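Side-chain contacts in diaminopimelate decarboxylase (PDB 2QGH), which catalyses the pyridoxal-phosphate-dependent decarboxylation of meso-diaminopimelate to L-lysine, the last step of lysine biosynthesis: residues M134-I139 against A195-V200; K222-A227 against R238-G243; Q45-Y50 against A78-G83; E186-A191 against K228-L233. All blocks are in the same frame, centred on the assembly; numbering follows the deposited sequence.

Contact 1 of 4, residues M134-I139 against A195-V200; sequences MELKTI and AFLEPV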
loop_
_atom_site.group_PDB
_atom_site.type_symbol
_atom_site.label_atom_id
_atom_site.label_comp_id
_atom_site.label_asym_id
_atom_site.label_seq_id
_atom_site.Cartn_x
_atom_site.Cartn_y
_atom_site.Cartn_z
ATOM N N MET A 134 -20.228 -20.801 7.008
ATOM C CA MET A 134 -20.651 -19.893 8.071
ATOM C C MET A 134 -21.180 -18.588 7.476
ATOM O O MET A 134 -22.029 -17.930 8.067
ATOM C CB MET A 134 -19.495 -19.602 9.043
ATOM C CG MET A 134 -19.943 -18.885 10.327
ATOM S SD MET A 134 -18.632 -18.526 11.548
ATOM C CE MET A 134 -18.170 -20.234 12.054
ATOM N N GLU A 135 -20.675 -18.210 6.305
ATOM C CA GLU A 135 -21.145 -16.997 5.640
ATOM C C GLU A 135 -22.563 -17.259 5.139
ATOM O O GLU A 135 -23.433 -16.403 5.222
ATOM C CB GLU A 135 -20.260 -16.651 4.437
ATOM C CG GLU A 135 -20.532 -15.269 3.846
ATOM C CD GLU A 135 -20.139 -15.164 2.376
ATOM O OE1 GLU A 135 -19.147 -15.811 1.974
ATOM O OE2 GLU A 135 -20.815 -14.420 1.626
ATOM N N LEU A 136 -22.779 -18.453 4.599
ATOM C CA LEU A 136 -24.078 -18.843 4.076
ATOM C C LEU A 136 -25.140 -18.808 5.175
ATOM O O LEU A 136 -26.262 -18.356 4.951
ATOM C CB LEU A 136 -23.997 -20.250 3.476
ATOM C CG LEU A 136 -25.171 -20.718 2.610
ATOM C CD1 LEU A 136 -25.194 -19.943 1.295
ATOM C CD2 LEU A 136 -25.035 -22.210 2.338
ATOM N N LYS A 137 -24.785 -19.290 6.360
ATOM C CA LYS A 137 -25.716 -19.301 7.485
ATOM C C LYS A 137 -25.965 -17.878 7.971
ATOM O O LYS A 137 -27.057 -17.545 8.432
ATOM C CB LYS A 137 -25.153 -20.151 8.631
ATOM C CG LYS A 137 -25.119 -21.646 8.342
ATOM C CD LYS A 137 -24.400 -22.401 9.453
ATOM C CE LYS A 137 -24.536 -23.913 9.301
ATOM N NZ LYS A 137 -25.872 -24.409 9.747
ATOM N N THR A 138 -24.939 -17.041 7.863
ATOM C CA THR A 138 -25.041 -15.656 8.289
ATOM C C THR A 138 -25.994 -14.911 7.370
ATOM O O THR A 138 -26.859 -14.161 7.829
ATOM C CB THR A 138 -23.665 -14.984 8.267
ATOM O OG1 THR A 138 -22.773 -15.724 9.108
ATOM C CG2 THR A 138 -23.756 -13.559 8.777
ATOM N N ILE A 139 -25.836 -15.126 6.070
ATOM C CA ILE A 139 -26.690 -14.485 5.082
ATOM C C ILE A 139 -28.141 -14.921 5.293
ATOM O O ILE A 139 -29.066 -14.102 5.232
ATOM C CB ILE A 139 -26.252 -14.862 3.656
ATOM C CG1 ILE A 139 -24.831 -14.353 3.399
ATOM C CG2 ILE A 139 -27.222 -14.281 2.638
ATOM C CD1 ILE A 139 -24.217 -14.843 2.087
ATOM N N ALA A 195 -35.568 -21.512 3.123
ATOM C CA ALA A 195 -36.612 -20.716 2.497
ATOM C C ALA A 195 -36.099 -19.301 2.273
ATOM O O ALA A 195 -36.773 -18.464 1.658
ATOM C CB ALA A 195 -37.847 -20.691 3.395
ATOM N N PHE A 196 -34.893 -19.035 2.769
ATOM C CA PHE A 196 -34.320 -17.706 2.639
ATOM C C PHE A 196 -33.069 -17.640 1.779
ATOM O O PHE A 196 -32.382 -16.621 1.743
ATOM C CB PHE A 196 -34.061 -17.138 4.034
ATOM C CG PHE A 196 -35.246 -17.253 4.940
ATOM C CD1 PHE A 196 -35.422 -18.384 5.733
ATOM C CD2 PHE A 196 -36.228 -16.265 4.946
ATOM C CE1 PHE A 196 -36.564 -18.534 6.521
ATOM C CE2 PHE A 196 -37.374 -16.404 5.727
ATOM C CZ PHE A 196 -37.543 -17.539 6.517
ATOM N N LEU A 197 -32.785 -18.729 1.081
ATOM C CA LEU A 197 -31.636 -18.783 0.198
ATOM C C LEU A 197 -32.109 -19.367 -1.115
ATOM O O LEU A 197 -33.020 -20.183 -1.140
ATOM C CB LEU A 197 -30.531 -19.662 0.787
ATOM C CG LEU A 197 -29.932 -19.190 2.115
ATOM C CD1 LEU A 197 -28.931 -20.223 2.610
ATOM C CD2 LEU A 197 -29.270 -17.837 1.934
ATOM N N GLU A 198 -31.493 -18.937 -2.205
ATOM C CA GLU A 198 -31.841 -19.424 -3.529
ATOM C C GLU A 198 -30.555 -19.560 -4.335
ATOM O O GLU A 198 -30.086 -18.596 -4.943
ATOM C CB GLU A 198 -32.807 -18.445 -4.206
ATOM C CG GLU A 198 -33.157 -18.783 -5.650
ATOM C CD GLU A 198 -34.173 -17.815 -6.249
ATOM O OE1 GLU A 198 -34.004 -16.586 -6.085
ATOM O OE2 GLU A 198 -35.141 -18.281 -6.893
ATOM N N PRO A 199 -29.956 -20.763 -4.338
ATOM C CA PRO A 199 -28.715 -20.985 -5.086
ATOM C C PRO A 199 -28.996 -20.895 -6.577
ATOM O O PRO A 199 -29.771 -21.684 -7.115
ATOM C CB PRO A 199 -28.297 -22.388 -4.646
ATOM C CG PRO A 199 -29.614 -23.069 -4.436
ATOM C CD PRO A 199 -30.419 -22.012 -3.704
ATOM N N VAL A 200 -28.371 -19.934 -7.246
ATOM C CA VAL A 200 -28.605 -19.756 -8.672
ATOM C C VAL A 200 -27.331 -19.747 -9.507
ATOM O O VAL A 200 -27.382 -19.644 -10.731
ATOM C CB VAL A 200 -29.383 -18.438 -8.933
ATOM C CG1 VAL A 200 -30.685 -18.455 -8.163
ATOM C CG2 VAL A 200 -28.548 -17.226 -8.516
#
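Leu197 sends both of its methyl groups at the helix segment 134-139, one to each of two side chains a turn apart. The CD1 branch goes to Leu136, where it lies 3.8 Å from CG and nearly as close to CD1 of that residue, so it meets the fork of the other leucine. The two leucines pass at a slant. CD2 of Leu197 instead approaches CG2 of Ile139 at a looser 4.2 Å, and here the side chains cross at about a right angle. The CB of Leu197 already faces the helix, and with CG anti to the carbonyl carbon (chi1 -63°) the whole fork is carried forward between its two partners. Leu136 starts less favourably, for its CB points past the strand; CG anti to the backbone N (chi1 -167°) swings the branched end across. A forked leucine on the strand thus suits a helix that offers aliphatic groups at positions three apart, and no polar atom takes part in the contact.

On the flank of the helix, Thr138 OG1 donates to Met134 O at 2.6 Å, while Thr138 N reaches the same oxygen from the opposite face of the carbonyl plane. This threonine turns its polar group back to its own helix, on a side that packs against Tyr297 of the second subunit. Leu136 and Ile139 also rest on strands 127-130 and 150-155, and Ala191 of helix 181-193 covers Leu197. Such an aliphatic layer between the outer helices and the parallel strands is characteristic of the (beta/alpha)8, or TIM, barrel.

Contact 2 of 4, residues K222-A227 against R238-G243; sequences KVAKIA and RFFDVG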
loop_
_atom_site.group_PDB
_atom_site.type_symbol
_atom_site.label_atom_id
_atom_site.label_comp_id
_atom_site.label_asym_id
_atom_site.label_seq_id
_atom_site.Cartn_x
_atom_site.Cartn_y
_atom_site.Cartn_z
ATOM N N LYS A 222 -13.965 -29.034 -14.599
ATOM C CA LYS A 222 -14.269 -29.572 -13.287
ATOM C C LYS A 222 -15.518 -28.948 -12.693
ATOM O O LYS A 222 -16.364 -29.654 -12.159
ATOM C CB LYS A 222 -13.085 -29.384 -12.341
ATOM C CG LYS A 222 -11.958 -30.394 -12.560
ATOM C CD LYS A 222 -11.415 -30.351 -13.989
ATOM C CE LYS A 222 -10.346 -31.415 -14.233
ATOM N NZ LYS A 222 -9.159 -31.270 -13.341
ATOM N N VAL A 223 -15.637 -27.626 -12.783
ATOM C CA VAL A 223 -16.803 -26.940 -12.232
ATOM C C VAL A 223 -18.048 -27.217 -13.068
ATOM O O VAL A 223 -19.161 -27.220 -12.549
ATOM C CB VAL A 223 -16.569 -25.409 -12.139
ATOM C CG1 VAL A 223 -17.810 -24.717 -11.576
ATOM C CG2 VAL A 223 -15.362 -25.129 -11.243
ATOM N N ALA A 224 -17.867 -27.447 -14.363
ATOM C CA ALA A 224 -19.004 -27.751 -15.221
ATOM C C ALA A 224 -19.527 -29.124 -14.806
ATOM O O ALA A 224 -20.731 -29.396 -14.869
ATOM C CB ALA A 224 -18.588 -27.770 -16.681
ATOM N N LYS A 225 -18.618 -29.986 -14.361
ATOM C CA LYS A 225 -19.012 -31.318 -13.941
ATOM C C LYS A 225 -19.822 -31.238 -12.653
ATOM O O LYS A 225 -20.897 -31.827 -12.553
ATOM C CB LYS A 225 -17.781 -32.207 -13.750
ATOM C CG LYS A 225 -18.107 -33.652 -13.412
ATOM C CD LYS A 225 -16.864 -34.531 -13.490
ATOM C CE LYS A 225 -17.153 -35.966 -13.087
ATOM N NZ LYS A 225 -15.937 -36.824 -13.240
ATOM N N ILE A 226 -19.316 -30.502 -11.668
ATOM C CA ILE A 226 -20.032 -30.372 -10.405
ATOM C C ILE A 226 -21.388 -29.704 -10.647
ATOM O O ILE A 226 -22.388 -30.061 -10.018
ATOM C CB ILE A 226 -19.219 -29.547 -9.369
ATOM C CG1 ILE A 226 -18.998 -28.129 -9.885
ATOM C CG2 ILE A 226 -17.868 -30.202 -9.120
ATOM C CD1 ILE A 226 -18.151 -27.261 -8.965
ATOM N N ALA A 227 -21.419 -28.743 -11.567
ATOM C CA ALA A 227 -22.657 -28.044 -11.902
ATOM C C ALA A 227 -23.672 -29.035 -12.467
ATOM O O ALA A 227 -24.821 -29.066 -12.035
ATOM C CB ALA A 227 -22.384 -26.947 -12.919
ATOM N N ARG A 238 -28.617 -20.979 -12.904
ATOM C CA ARG A 238 -28.932 -20.117 -14.037
ATOM C C ARG A 238 -27.671 -19.432 -14.559
ATOM O O ARG A 238 -27.649 -18.954 -15.692
ATOM C CB ARG A 238 -29.964 -19.057 -13.618
ATOM C CG ARG A 238 -31.360 -19.631 -13.281
ATOM C CD ARG A 238 -32.296 -19.592 -14.507
ATOM N NE ARG A 238 -33.441 -20.507 -14.416
ATOM C CZ ARG A 238 -34.390 -20.602 -15.348
ATOM N NH1 ARG A 238 -34.341 -19.836 -16.427
ATOM N NH2 ARG A 238 -35.369 -21.482 -15.221
ATOM N N PHE A 239 -26.625 -19.408 -13.730
ATOM C CA PHE A 239 -25.354 -18.767 -14.080
ATOM C C PHE A 239 -24.121 -19.652 -13.857
ATOM O O PHE A 239 -24.097 -20.518 -12.977
ATOM C CB PHE A 239 -25.156 -17.488 -13.252
ATOM C CG PHE A 239 -26.293 -16.511 -13.337
ATOM C CD1 PHE A 239 -26.394 -15.628 -14.405
ATOM C CD2 PHE A 239 -27.249 -16.453 -12.333
ATOM C CE1 PHE A 239 -27.428 -14.697 -14.466
ATOM C CE2 PHE A 239 -28.285 -15.527 -12.385
ATOM C CZ PHE A 239 -28.371 -14.644 -13.458
ATOM N N PHE A 240 -23.088 -19.400 -14.652
ATOM C CA PHE A 240 -21.820 -20.113 -14.554
ATOM C C PHE A 240 -20.770 -18.995 -14.591
ATOM O O PHE A 240 -20.518 -18.397 -15.645
ATOM C CB PHE A 240 -21.639 -21.055 -15.751
ATOM C CG PHE A 240 -20.479 -22.016 -15.603
ATOM C CD1 PHE A 240 -20.618 -23.181 -14.856
ATOM C CD2 PHE A 240 -19.251 -21.746 -16.209
ATOM C CE1 PHE A 240 -19.558 -24.069 -14.713
ATOM C CE2 PHE A 240 -18.179 -22.627 -16.073
ATOM C CZ PHE A 240 -18.335 -23.793 -15.322
ATOM N N ASP A 241 -20.164 -18.712 -13.444
ATOM C CA ASP A 241 -19.190 -17.635 -13.345
ATOM C C ASP A 241 -17.736 -18.092 -13.354
ATOM O O ASP A 241 -17.289 -18.773 -12.437
ATOM C CB ASP A 241 -19.460 -16.840 -12.070
ATOM C CG ASP A 241 -18.949 -15.426 -12.150
ATOM O OD1 ASP A 241 -17.858 -15.216 -12.720
ATOM O OD2 ASP A 241 -19.640 -14.525 -11.633
ATOM N N VAL A 242 -16.991 -17.676 -14.374
ATOM C CA VAL A 242 -15.586 -18.048 -14.511
ATOM C C VAL A 242 -14.606 -17.046 -13.891
ATOM O O VAL A 242 -13.392 -17.248 -13.948
ATOM C CB VAL A 242 -15.200 -18.228 -15.997
ATOM C CG1 VAL A 242 -16.119 -19.241 -16.663
ATOM C CG2 VAL A 242 -15.264 -16.903 -16.707
ATOM N N GLY A 243 -15.132 -15.974 -13.298
ATOM C CA GLY A 243 -14.275 -14.966 -12.694
ATOM C C GLY A 243 -13.475 -14.183 -13.723
ATOM O O GLY A 243 -13.865 -14.089 -14.889
#
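Phe240 of strand 239-241 plugs into helix 213-232, the helix that precedes it in a beta-alpha-beta unit of the TIM barrel. Helix and strand segments run nearly antiparallel, at 154°, with their axes 10.3 Å apart. An aromatic ring is long enough to bridge that distance, and Phe240, with CG anti to the backbone N (chi1 -169°), reaches out toward the helix.

The apolar contacts all gather at the outer end of the ring. Val223 CG1 comes within 3.6 Å of Phe240 CE1, approaching obliquely, whereas Ala227 CB, a turn further on, sits at the ring edge. Between them the ring tip nears the backbone itself, with Ala224 CA 3.8 Å from Phe240 CE1. Two alanines suit this place because their short side chains let the ring come so close to the helix; Val223 and Ala227 also touch Val202 of strand 197-203.

No polar bond crosses between the two segments; the polar chemistry near the strand centres on Asp241. It projects away from the helix, and its OD2 comes close to Glu279 of the cofactor pocket, a proximity of two acidic groups and not a bond. Its other oxygen closes an Asx turn: Gly243 N donates to Asp241 OD1 at 2.9 Å, with an N-H...O angle of 160°.

Contact 3 of 4, residues Q45-Y50 against A78-G83; sequences QAFLNY and AHLESG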
loop_
_atom_site.group_PDB
_atom_site.type_symbol
_atom_site.label_atom_id
_atom_site.label_comp_id
_atom_site.label_asym_id
_atom_site.label_seq_id
_atom_site.Cartn_x
_atom_site.Cartn_y
_atom_site.Cartn_z
ATOM N N GLN A 45 -13.129 -0.261 -25.683
ATOM C CA GLN A 45 -12.846 -1.298 -26.670
ATOM C C GLN A 45 -12.560 -2.639 -25.995
ATOM O O GLN A 45 -13.011 -3.683 -26.466
ATOM C CB GLN A 45 -11.664 -0.872 -27.552
ATOM C CG GLN A 45 -11.351 -1.806 -28.723
ATOM C CD GLN A 45 -12.534 -2.005 -29.672
ATOM O OE1 GLN A 45 -13.186 -3.061 -29.676
ATOM N NE2 GLN A 45 -12.819 -0.985 -30.477
ATOM N N ALA A 46 -11.824 -2.611 -24.887
ATOM C CA ALA A 46 -11.496 -3.831 -24.153
ATOM C C ALA A 46 -12.769 -4.458 -23.600
ATOM O O ALA A 46 -12.907 -5.680 -23.553
ATOM C CB ALA A 46 -10.534 -3.518 -23.012
ATOM N N PHE A 47 -13.700 -3.613 -23.172
ATOM C CA PHE A 47 -14.956 -4.113 -22.636
ATOM C C PHE A 47 -15.795 -4.703 -23.762
ATOM O O PHE A 47 -16.366 -5.781 -23.619
ATOM C CB PHE A 47 -15.748 -2.995 -21.960
ATOM C CG PHE A 47 -17.101 -3.432 -21.496
ATOM C CD1 PHE A 47 -17.232 -4.266 -20.392
ATOM C CD2 PHE A 47 -18.244 -3.065 -22.205
ATOM C CE1 PHE A 47 -18.480 -4.735 -19.998
ATOM C CE2 PHE A 47 -19.500 -3.528 -21.822
ATOM C CZ PHE A 47 -19.621 -4.367 -20.715
ATOM N N LEU A 48 -15.868 -3.980 -24.874
ATOM C CA LEU A 48 -16.625 -4.432 -26.035
ATOM C C LEU A 48 -16.098 -5.756 -26.588
ATOM O O LEU A 48 -16.834 -6.495 -27.226
ATOM C CB LEU A 48 -16.592 -3.362 -27.127
ATOM C CG LEU A 48 -17.856 -2.515 -27.313
ATOM C CD1 LEU A 48 -18.562 -2.302 -25.986
ATOM C CD2 LEU A 48 -17.479 -1.192 -27.962
ATOM N N ASN A 49 -14.829 -6.059 -26.344
ATOM C CA ASN A 49 -14.271 -7.315 -26.827
ATOM C C ASN A 49 -14.792 -8.493 -25.998
ATOM O O ASN A 49 -15.032 -9.573 -26.531
ATOM C CB ASN A 49 -12.742 -7.271 -26.795
ATOM C CG ASN A 49 -12.175 -6.256 -27.770
ATOM O OD1 ASN A 49 -12.733 -6.037 -28.846
ATOM N ND2 ASN A 49 -11.056 -5.639 -27.404
ATOM N N TYR A 50 -14.966 -8.283 -24.695
ATOM C CA TYR A 50 -15.487 -9.329 -23.821
ATOM C C TYR A 50 -16.968 -9.519 -24.113
ATOM O O TYR A 50 -17.482 -10.635 -24.099
ATOM C CB TYR A 50 -15.314 -8.937 -22.351
ATOM C CG TYR A 50 -14.044 -9.443 -21.711
ATOM C CD1 TYR A 50 -13.994 -10.703 -21.111
ATOM C CD2 TYR A 50 -12.885 -8.668 -21.718
ATOM C CE1 TYR A 50 -12.819 -11.177 -20.531
ATOM C CE2 TYR A 50 -11.710 -9.128 -21.145
ATOM C CZ TYR A 50 -11.681 -10.379 -20.552
ATOM O OH TYR A 50 -10.516 -10.814 -19.966
ATOM N N ALA A 78 -20.817 1.699 -17.440
ATOM C CA ALA A 78 -22.256 1.589 -17.239
ATOM C C ALA A 78 -23.031 1.928 -18.513
ATOM O O ALA A 78 -24.051 1.309 -18.813
ATOM C CB ALA A 78 -22.694 2.506 -16.110
ATOM N N HIS A 79 -22.545 2.917 -19.257
ATOM C CA HIS A 79 -23.205 3.331 -20.487
ATOM C C HIS A 79 -23.142 2.202 -21.506
ATOM O O HIS A 79 -23.925 2.164 -22.457
ATOM C CB HIS A 79 -22.544 4.597 -21.045
ATOM C CG HIS A 79 -23.231 5.155 -22.255
ATOM N ND1 HIS A 79 -22.793 4.914 -23.540
ATOM C CD2 HIS A 79 -24.351 5.909 -22.375
ATOM C CE1 HIS A 79 -23.614 5.493 -24.399
ATOM N NE2 HIS A 79 -24.567 6.103 -23.717
ATOM N N LEU A 80 -22.209 1.281 -21.289
ATOM C CA LEU A 80 -22.026 0.132 -22.160
ATOM C C LEU A 80 -22.769 -1.046 -21.551
ATOM O O LEU A 80 -22.568 -2.195 -21.940
ATOM C CB LEU A 80 -20.538 -0.197 -22.290
ATOM C CG LEU A 80 -19.662 0.941 -22.836
ATOM C CD1 LEU A 80 -18.213 0.507 -22.883
ATOM C CD2 LEU A 80 -20.130 1.334 -24.220
ATOM N N GLU A 81 -23.630 -0.737 -20.587
ATOM C CA GLU A 81 -24.438 -1.730 -19.887
ATOM C C GLU A 81 -23.606 -2.800 -19.213
ATOM O O GLU A 81 -23.982 -3.968 -19.176
ATOM C CB GLU A 81 -25.438 -2.387 -20.840
ATOM C CG GLU A 81 -26.522 -1.456 -21.345
ATOM C CD GLU A 81 -27.704 -2.224 -21.894
ATOM O OE1 GLU A 81 -27.488 -3.082 -22.784
ATOM O OE2 GLU A 81 -28.844 -1.973 -21.436
ATOM N N SER A 82 -22.475 -2.387 -18.666
ATOM C CA SER A 82 -21.586 -3.308 -17.987
ATOM C C SER A 82 -22.118 -3.703 -16.619
ATOM O O SER A 82 -22.967 -3.020 -16.047
ATOM C CB SER A 82 -20.207 -2.682 -17.814
ATOM O OG SER A 82 -19.395 -3.510 -17.008
ATOM N N GLY A 83 -21.607 -4.818 -16.112
ATOM C CA GLY A 83 -21.994 -5.291 -14.801
ATOM C C GLY A 83 -20.873 -4.910 -13.862
ATOM O O GLY A 83 -19.966 -4.182 -14.256
#
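Ser82 OG, which lies against the ring of Phe47 at 3.4 Å from CE1, donates a hydrogen bond to Gly83 O over 2.9 Å. The bond lies in the carbonyl plane on a lone pair and fastens the hydroxyl to its own chain, so a small polar residue can sit in this buried place beside an aromatic ring. Ser82 CB backs the far end of the ring, 3.4 Å from Phe47 CZ.

The ring is inserted between Ser82 and Leu80. On the Leu80 side the backbone carbonyl O stands at the ring edge, near its plane, 3.3 Å from CE2, where the weakly positive ring hydrogens probably suit an oxygen. Leu80 CB and CD1 lie along the same flank, the leucine and the phenylalanine sliding past each other in opposite directions. Phe47 reaches this far because CG is anti to the backbone N (chi1 175°). Further out, Leu48 CD1 meets Leu80 CD1 at 4.2 Å, closing the aliphatic end of the contact.

Leu80 and Ser82 flank Glu81, whose positive phi makes it the C-prime residue of a Schellman motif. Helix 40-52 thus packs its phenylalanine on the Schellman turn between helix 71-79 and strand 83-86, the helix-to-strand return of a beta/alpha barrel.

Contact 4 of 4, residues E186-A191 against K228-L233; sequences EMFLWA and KSLIAL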
loop_
_atom_site.group_PDB
_atom_site.type_symbol
_atom_site.label_atom_id
_atom_site.label_comp_id
_atom_site.label_asym_id
_atom_site.label_seq_id
_atom_site.Cartn_x
_atom_site.Cartn_y
_atom_site.Cartn_z
ATOM N N GLU A 186 -22.585 -29.910 -0.086
ATOM C CA GLU A 186 -23.360 -29.826 1.138
ATOM C C GLU A 186 -23.977 -28.435 1.299
ATOM O O GLU A 186 -25.160 -28.306 1.618
ATOM C CB GLU A 186 -22.470 -30.162 2.337
ATOM C CG GLU A 186 -23.227 -30.263 3.646
ATOM C CD GLU A 186 -22.333 -30.603 4.824
ATOM O OE1 GLU A 186 -22.844 -30.604 5.965
ATOM O OE2 GLU A 186 -21.124 -30.866 4.610
ATOM N N MET A 187 -23.176 -27.400 1.067
ATOM C CA MET A 187 -23.649 -26.024 1.186
ATOM C C MET A 187 -24.822 -25.764 0.237
ATOM O O MET A 187 -25.814 -25.133 0.610
ATOM C CB MET A 187 -22.503 -25.046 0.897
ATOM C CG MET A 187 -21.511 -24.894 2.044
ATOM S SD MET A 187 -20.006 -23.980 1.619
ATOM C CE MET A 187 -20.656 -22.277 1.523
ATOM N N PHE A 188 -24.704 -26.259 -0.988
ATOM C CA PHE A 188 -25.759 -26.084 -1.975
ATOM C C PHE A 188 -27.068 -26.719 -1.516
ATOM O O PHE A 188 -28.126 -26.088 -1.561
ATOM C CB PHE A 188 -25.338 -26.698 -3.312
ATOM C CG PHE A 188 -24.804 -25.703 -4.297
ATOM C CD1 PHE A 188 -23.457 -25.703 -4.648
ATOM C CD2 PHE A 188 -25.653 -24.776 -4.895
ATOM C CE1 PHE A 188 -22.964 -24.795 -5.584
ATOM C CE2 PHE A 188 -25.172 -23.862 -5.832
ATOM C CZ PHE A 188 -23.828 -23.871 -6.177
ATOM N N LEU A 189 -26.998 -27.975 -1.090
ATOM C CA LEU A 189 -28.190 -28.674 -0.628
ATOM C C LEU A 189 -28.823 -27.857 0.489
ATOM O O LEU A 189 -30.042 -27.735 0.572
ATOM C CB LEU A 189 -27.822 -30.074 -0.122
ATOM C CG LEU A 189 -27.241 -31.000 -1.196
ATOM C CD1 LEU A 189 -26.774 -32.310 -0.580
ATOM C CD2 LEU A 189 -28.299 -31.247 -2.260
ATOM N N TRP A 190 -27.967 -27.279 1.326
ATOM C CA TRP A 190 -28.400 -26.471 2.455
ATOM C C TRP A 190 -29.156 -25.220 2.023
ATOM O O TRP A 190 -30.151 -24.841 2.645
ATOM C CB TRP A 190 -27.190 -26.060 3.276
ATOM C CG TRP A 190 -27.483 -25.930 4.713
ATOM C CD1 TRP A 190 -27.482 -26.932 5.644
ATOM C CD2 TRP A 190 -27.816 -24.732 5.409
ATOM N NE1 TRP A 190 -27.790 -26.426 6.883
ATOM C CE2 TRP A 190 -28.000 -25.076 6.767
ATOM C CE3 TRP A 190 -27.977 -23.398 5.020
ATOM C CZ2 TRP A 190 -28.333 -24.134 7.740
ATOM C CZ3 TRP A 190 -28.306 -22.462 5.982
ATOM C CH2 TRP A 190 -28.480 -22.836 7.331
ATOM N N ALA A 191 -28.674 -24.572 0.966
ATOM C CA ALA A 191 -29.315 -23.364 0.462
ATOM C C ALA A 191 -30.625 -23.714 -0.239
ATOM O O ALA A 191 -31.536 -22.894 -0.307
ATOM C CB ALA A 191 -28.379 -22.627 -0.501
ATOM N N LYS A 228 -23.246 -29.834 -13.442
ATOM C CA LYS A 228 -24.131 -30.825 -14.040
ATOM C C LYS A 228 -24.693 -31.698 -12.923
ATOM O O LYS A 228 -25.869 -32.062 -12.927
ATOM C CB LYS A 228 -23.368 -31.690 -15.050
ATOM C CG LYS A 228 -24.218 -32.810 -15.648
ATOM C CD LYS A 228 -23.464 -33.621 -16.696
ATOM C CE LYS A 228 -24.276 -34.835 -17.172
ATOM N NZ LYS A 228 -25.551 -34.477 -17.873
ATOM N N SER A 229 -23.838 -32.012 -11.957
ATOM C CA SER A 229 -24.214 -32.823 -10.808
ATOM C C SER A 229 -25.236 -32.083 -9.949
ATOM O O SER A 229 -26.200 -32.673 -9.462
ATOM C CB SER A 229 -22.962 -33.143 -9.980
ATOM O OG SER A 229 -23.289 -33.690 -8.717
ATOM N N LEU A 230 -25.015 -30.786 -9.765
ATOM C CA LEU A 230 -25.908 -29.953 -8.967
ATOM C C LEU A 230 -27.317 -29.906 -9.535
ATOM O O LEU A 230 -28.292 -30.006 -8.792
ATOM C CB LEU A 230 -25.358 -28.528 -8.879
ATOM C CG LEU A 230 -24.461 -28.143 -7.701
ATOM C CD1 LEU A 230 -23.547 -29.295 -7.316
ATOM C CD2 LEU A 230 -23.661 -26.905 -8.086
ATOM N N ILE A 231 -27.427 -29.745 -10.848
ATOM C CA ILE A 231 -28.736 -29.678 -11.483
ATOM C C ILE A 231 -29.482 -31.000 -11.326
ATOM O O ILE A 231 -30.705 -31.024 -11.227
ATOM C CB ILE A 231 -28.623 -29.329 -12.984
ATOM C CG1 ILE A 231 -27.915 -27.983 -13.156
ATOM C CG2 ILE A 231 -30.002 -29.260 -13.601
ATOM C CD1 ILE A 231 -27.770 -27.534 -14.597
ATOM N N ALA A 232 -28.746 -32.102 -11.296
ATOM C CA ALA A 232 -29.380 -33.404 -11.139
ATOM C C ALA A 232 -29.952 -33.541 -9.731
ATOM O O ALA A 232 -30.861 -34.334 -9.499
ATOM C CB ALA A 232 -28.373 -34.513 -11.413
ATOM N N LEU A 233 -29.420 -32.758 -8.796
ATOM C CA LEU A 233 -29.882 -32.796 -7.409
ATOM C C LEU A 233 -30.952 -31.754 -7.087
ATOM O O LEU A 233 -31.210 -31.474 -5.916
ATOM C CB LEU A 233 -28.710 -32.611 -6.438
ATOM C CG LEU A 233 -27.645 -33.706 -6.371
ATOM C CD1 LEU A 233 -26.584 -33.291 -5.363
ATOM C CD2 LEU A 233 -28.272 -35.042 -5.981
#
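The Phe188 ring receives a methyl group on one face: Leu230 CD2 stands 3.6 Å from the ring centroid, 22° off the normal, in a CH-pi contact. It is displaced toward the rim, over the side of CE1, which is its nearest ring atom at 3.3 Å. Leu230 comes in at about a right angle to the phenylalanine. This single methyl is the closest Leu230 atom to CG, CD1, CE1, CE2 and CZ alike, and Leu230 CG adds only a more distant approach to CD1. Pro199, Val202 and Ile154 of the barrel strands and Ile235 and Leu237 of the loop after helix 213-232 also pack on the phenylalanine.

One residue past Phe188, and about a turn past Leu230 where helix 213-232 has ended, the pairing is purely aliphatic. Leu189 CD2 and Leu233 CD1 are 4.1 Å apart, and the two leucines meet at a slant near solvent. Leu189 has CG anti to the carbonyl carbon (chi1 -63°), which brings its methyls round to the helix 213-232 side, although its CB does not aim there.

These residues join neighbouring outer helices of the barrel. Phenylalanine suits the buried level, offering a broad face to a methyl, while flexible leucines suit the outer one. With no hydrogen bond or salt bridge across it, the contact is held by burial of apolar surface and dispersion, the CH-pi contact being its one oriented element.

All four contacts belong to the eight-stranded barrel that carries the pyridoxal phosphate. Contact 3 comes first along the chain and stands apart, its centre about 30 Å from contact 1, 22 Å from contact 2 and 32 Å from contact 4. The other three cluster on one side: contacts 1 and 4 have centres about 13 Å apart, contacts 2 and 4 about 12 Å. Helix 213-232 serves both contact 2 and contact 4, and strand 197-203 of contact 1 neighbours strand 239-241 of contact 2 in the sheet. Contact 4 alternates with contacts 1 and 2 in sequence, and the three together interlock neighbouring helices and strands along one sector of the barrel wall.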